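Local structure of purine nucleoside phosphorylase (Grouper iridovirus, 3KHS) at residues M97-T111 with E221-V235. The protein probably catalyses the phosphorolysis of purine nucleosides to free base and ribose 1-phosphate in purine salvage. Sequence-based numbering, arbitrary orientation.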
# COMPACT_ATOMS: atom_id res chain seq x y z
N MET B 97 4.19 14.23 16.64
CA MET B 97 4.40 15.43 15.82
C MET B 97 3.27 16.41 16.06
O MET B 97 3.47 17.64 16.01
CB MET B 97 4.45 15.12 14.32
CG MET B 97 5.77 14.57 13.81
SD MET B 97 7.19 15.58 14.17
CE MET B 97 7.86 14.73 15.64
N ARG B 98 2.06 15.89 16.27
CA ARG B 98 0.93 16.76 16.52
C ARG B 98 1.15 17.39 17.90
O ARG B 98 0.86 18.56 18.11
CB ARG B 98 -0.38 15.97 16.44
CG ARG B 98 -0.70 15.51 15.02
CD ARG B 98 -2.07 14.84 14.91
NE ARG B 98 -2.41 14.48 13.53
CZ ARG B 98 -1.92 13.42 12.88
NH1 ARG B 98 -1.07 12.61 13.48
NH2 ARG B 98 -2.27 13.18 11.62
N VAL B 99 1.70 16.61 18.83
CA VAL B 99 1.99 17.12 20.17
C VAL B 99 3.05 18.24 20.05
O VAL B 99 2.90 19.31 20.64
CB VAL B 99 2.49 15.97 21.07
CG1 VAL B 99 3.00 16.49 22.38
CG2 VAL B 99 1.35 14.97 21.31
N PHE B 100 4.12 17.99 19.30
CA PHE B 100 5.15 19.01 19.09
C PHE B 100 4.49 20.31 18.68
O PHE B 100 4.79 21.35 19.23
CB PHE B 100 6.12 18.59 17.98
CG PHE B 100 7.33 17.83 18.46
CD1 PHE B 100 7.30 17.11 19.64
CD2 PHE B 100 8.48 17.78 17.70
CE1 PHE B 100 8.37 16.37 20.04
CE2 PHE B 100 9.57 17.03 18.09
CZ PHE B 100 9.52 16.32 19.26
N LYS B 101 3.59 20.26 17.71
CA LYS B 101 2.92 21.46 17.24
C LYS B 101 2.15 22.14 18.38
O LYS B 101 2.26 23.34 18.59
CB LYS B 101 1.94 21.13 16.12
CG LYS B 101 1.17 22.34 15.58
CD LYS B 101 -0.17 21.92 15.03
CE LYS B 101 -0.71 22.90 13.98
NZ LYS B 101 -0.52 24.30 14.39
N ALA B 102 1.36 21.34 19.10
CA ALA B 102 0.56 21.83 20.21
C ALA B 102 1.43 22.48 21.29
O ALA B 102 0.94 23.29 22.05
CB ALA B 102 -0.24 20.67 20.82
N LEU B 103 2.70 22.09 21.35
CA LEU B 103 3.64 22.63 22.32
C LEU B 103 4.20 23.96 21.86
O LEU B 103 4.86 24.66 22.62
CB LEU B 103 4.83 21.69 22.52
CG LEU B 103 4.72 20.43 23.35
CD1 LEU B 103 6.02 19.67 23.25
CD2 LEU B 103 4.43 20.79 24.78
N GLY B 104 3.96 24.30 20.59
CA GLY B 104 4.47 25.54 20.05
C GLY B 104 5.77 25.40 19.28
O GLY B 104 6.41 26.40 18.95
N VAL B 105 6.18 24.16 18.98
CA VAL B 105 7.41 23.96 18.23
C VAL B 105 7.27 24.55 16.83
O VAL B 105 6.24 24.43 16.19
CB VAL B 105 7.82 22.49 18.11
CG1 VAL B 105 9.08 22.39 17.25
CG2 VAL B 105 8.12 21.92 19.48
N LYS B 106 8.33 25.20 16.36
CA LYS B 106 8.31 25.81 15.04
C LYS B 106 9.21 25.09 14.05
O LYS B 106 8.93 25.09 12.86
CB LYS B 106 8.66 27.30 15.15
CG LYS B 106 7.51 28.11 15.71
CD LYS B 106 7.96 29.51 16.08
CE LYS B 106 6.81 30.37 16.64
NZ LYS B 106 7.24 31.79 16.88
N ILE B 107 10.26 24.47 14.55
CA ILE B 107 11.19 23.75 13.70
C ILE B 107 11.44 22.36 14.27
O ILE B 107 11.59 22.19 15.48
CB ILE B 107 12.53 24.49 13.60
CG1 ILE B 107 12.32 25.86 12.94
CG2 ILE B 107 13.53 23.64 12.82
CD1 ILE B 107 13.54 26.78 13.03
N VAL B 108 11.45 21.35 13.40
CA VAL B 108 11.70 19.99 13.85
C VAL B 108 12.91 19.39 13.12
O VAL B 108 12.99 19.44 11.89
CB VAL B 108 10.46 19.10 13.64
CG1 VAL B 108 10.79 17.63 13.99
CG2 VAL B 108 9.29 19.60 14.49
N VAL B 109 13.86 18.85 13.88
CA VAL B 109 15.06 18.24 13.30
C VAL B 109 14.93 16.72 13.54
O VAL B 109 14.98 16.27 14.70
CB VAL B 109 16.36 18.74 13.99
CG1 VAL B 109 17.58 18.07 13.34
CG2 VAL B 109 16.49 20.27 13.90
N LEU B 110 14.79 15.96 12.46
CA LEU B 110 14.64 14.51 12.53
C LEU B 110 15.92 13.79 12.09
O LEU B 110 16.62 14.24 11.19
CB LEU B 110 13.53 14.02 11.58
CG LEU B 110 12.09 14.54 11.36
CD1 LEU B 110 11.15 13.96 12.36
CD2 LEU B 110 12.07 16.05 11.36
N THR B 111 16.20 12.66 12.72
CA THR B 111 17.35 11.85 12.36
C THR B 111 16.86 10.41 12.24
O THR B 111 15.82 10.05 12.82
CB THR B 111 18.44 11.90 13.44
OG1 THR B 111 17.93 11.34 14.66
CG2 THR B 111 18.92 13.32 13.65
N GLU B 221 6.18 11.42 9.45
CA GLU B 221 6.32 12.44 10.48
C GLU B 221 6.48 13.84 9.89
O GLU B 221 5.92 14.81 10.42
CB GLU B 221 7.50 12.12 11.39
CG GLU B 221 7.28 10.91 12.28
CD GLU B 221 8.57 10.14 12.48
OE1 GLU B 221 8.85 9.21 11.67
OE2 GLU B 221 9.32 10.47 13.41
N THR B 222 7.23 13.97 8.80
CA THR B 222 7.41 15.28 8.18
C THR B 222 6.16 15.70 7.42
O THR B 222 5.90 16.89 7.24
CB THR B 222 8.63 15.33 7.21
OG1 THR B 222 8.41 14.42 6.11
CG2 THR B 222 9.89 14.93 7.96
N ILE B 223 5.37 14.73 6.98
CA ILE B 223 4.13 15.09 6.29
C ILE B 223 3.22 15.79 7.31
O ILE B 223 2.60 16.80 7.00
CB ILE B 223 3.35 13.86 5.79
CG1 ILE B 223 4.09 13.20 4.62
CG2 ILE B 223 1.92 14.28 5.40
CD1 ILE B 223 3.42 11.91 4.17
N VAL B 224 3.14 15.23 8.50
CA VAL B 224 2.31 15.77 9.56
C VAL B 224 2.88 17.09 10.11
O VAL B 224 2.14 18.04 10.31
CB VAL B 224 2.15 14.73 10.66
CG1 VAL B 224 1.44 15.34 11.86
CG2 VAL B 224 1.40 13.51 10.10
N ALA B 225 4.18 17.13 10.33
CA ALA B 225 4.84 18.33 10.81
C ALA B 225 4.55 19.50 9.84
O ALA B 225 4.08 20.58 10.23
CB ALA B 225 6.33 18.08 10.88
N LYS B 226 4.82 19.25 8.57
CA LYS B 226 4.64 20.25 7.52
C LYS B 226 3.22 20.75 7.50
O LYS B 226 2.96 21.93 7.33
CB LYS B 226 4.97 19.67 6.16
CG LYS B 226 5.19 20.73 5.08
CD LYS B 226 6.41 21.59 5.40
CE LYS B 226 6.32 22.91 4.68
NZ LYS B 226 6.26 22.70 3.22
N HIS B 227 2.29 19.81 7.64
CA HIS B 227 0.89 20.12 7.62
C HIS B 227 0.54 20.99 8.83
O HIS B 227 -0.35 21.81 8.75
CB HIS B 227 0.09 18.82 7.62
CG HIS B 227 -1.37 18.99 7.92
ND1 HIS B 227 -1.86 19.04 9.21
CD2 HIS B 227 -2.44 19.12 7.11
CE1 HIS B 227 -3.17 19.20 9.18
NE2 HIS B 227 -3.55 19.25 7.91
N GLY B 228 1.27 20.79 9.93
CA GLY B 228 1.03 21.54 11.14
C GLY B 228 1.80 22.85 11.18
O GLY B 228 2.01 23.41 12.24
N GLY B 229 2.23 23.30 10.02
CA GLY B 229 2.97 24.55 9.92
C GLY B 229 4.39 24.57 10.44
O GLY B 229 4.98 25.64 10.59
N MET B 230 4.99 23.42 10.72
CA MET B 230 6.36 23.43 11.23
C MET B 230 7.34 23.22 10.09
O MET B 230 6.99 22.67 9.05
CB MET B 230 6.56 22.37 12.33
CG MET B 230 5.82 22.66 13.65
SD MET B 230 5.88 21.30 14.86
CE MET B 230 5.05 20.03 13.89
N ARG B 231 8.57 23.68 10.30
CA ARG B 231 9.61 23.53 9.30
C ARG B 231 10.42 22.29 9.63
O ARG B 231 10.73 22.04 10.80
CB ARG B 231 10.48 24.79 9.27
CG ARG B 231 9.72 26.04 8.88
CD ARG B 231 10.52 27.28 9.19
NE ARG B 231 11.64 27.47 8.27
CZ ARG B 231 12.71 28.19 8.56
NH1 ARG B 231 12.81 28.78 9.75
NH2 ARG B 231 13.69 28.32 7.68
N CYS B 232 10.77 21.53 8.61
CA CYS B 232 11.51 20.28 8.81
C CYS B 232 12.90 20.15 8.21
O CYS B 232 13.18 20.63 7.11
CB CYS B 232 10.70 19.11 8.30
SG CYS B 232 9.04 19.07 8.95
N LEU B 233 13.75 19.46 8.95
CA LEU B 233 15.09 19.13 8.53
C LEU B 233 15.25 17.68 8.96
O LEU B 233 14.90 17.31 10.09
CB LEU B 233 16.11 19.98 9.23
CG LEU B 233 17.51 19.38 9.17
CD1 LEU B 233 17.97 19.32 7.70
CD2 LEU B 233 18.48 20.19 10.06
N ALA B 234 15.73 16.84 8.06
CA ALA B 234 15.94 15.43 8.38
C ALA B 234 17.30 15.01 7.88
O ALA B 234 17.68 15.33 6.76
CB ALA B 234 14.85 14.59 7.75
N VAL B 235 18.05 14.30 8.72
CA VAL B 235 19.37 13.81 8.37
C VAL B 235 19.45 12.29 8.60
O VAL B 235 19.22 11.82 9.72
CB VAL B 235 20.47 14.49 9.25
CG1 VAL B 235 21.85 13.87 8.95
CG2 VAL B 235 20.52 16.00 8.97
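Met230 reaches across from the turn after helix 221-227 into the corner where helix 97-102 gives way to strand 107-111. Its chain runs straight as far as SD and then bends at chi3 (-61°), which turns CE back toward the helix, 3.6 Å from Met97 O, while SD lies 3.8 Å from Val108 CG2 and also meets Val105 and the CB of Phe100. A long, unbranched thioether suits a slot lined partly by backbone and partly by apolar groups.

Further along, branched Leu110 meets two residues of helix 221-227 at once: its CG packs 4.1 Å from Thr222 CG2, and CD1 rests near the carboxylate of Glu221, which is paired with Arg81. Its CB meets the methyl of Ala234. Met97 joins the two helices, its flexible chain bent at chi2 and chi3 to fit against helix backbone: CG lies 3.4 Å from Glu221 O and CB 3.9 Å from Val224 CG1. That same methyl covers one face of the Arg98 guanidinium, 4.0 Å above its centre, while NH2 bonds to the carbonyl of Pro143 and NH1 to the hydroxyl of Thr94.

Strands 107-111 and 231-235 run parallel, joined by five backbone hydrogen bonds, from Arg231 N to Lys106 O (2.9 Å) through to Val235 N to Leu110 O. Ile107, Thr111, Leu233 and Val235 stand on the face away from Val108 and Leu110 and touch helix 257-279.

Directional backbone bonds thus fix the strand register, whereas apolar side chains, with sulfur prominent among them, join the helices to each other and to the sheet.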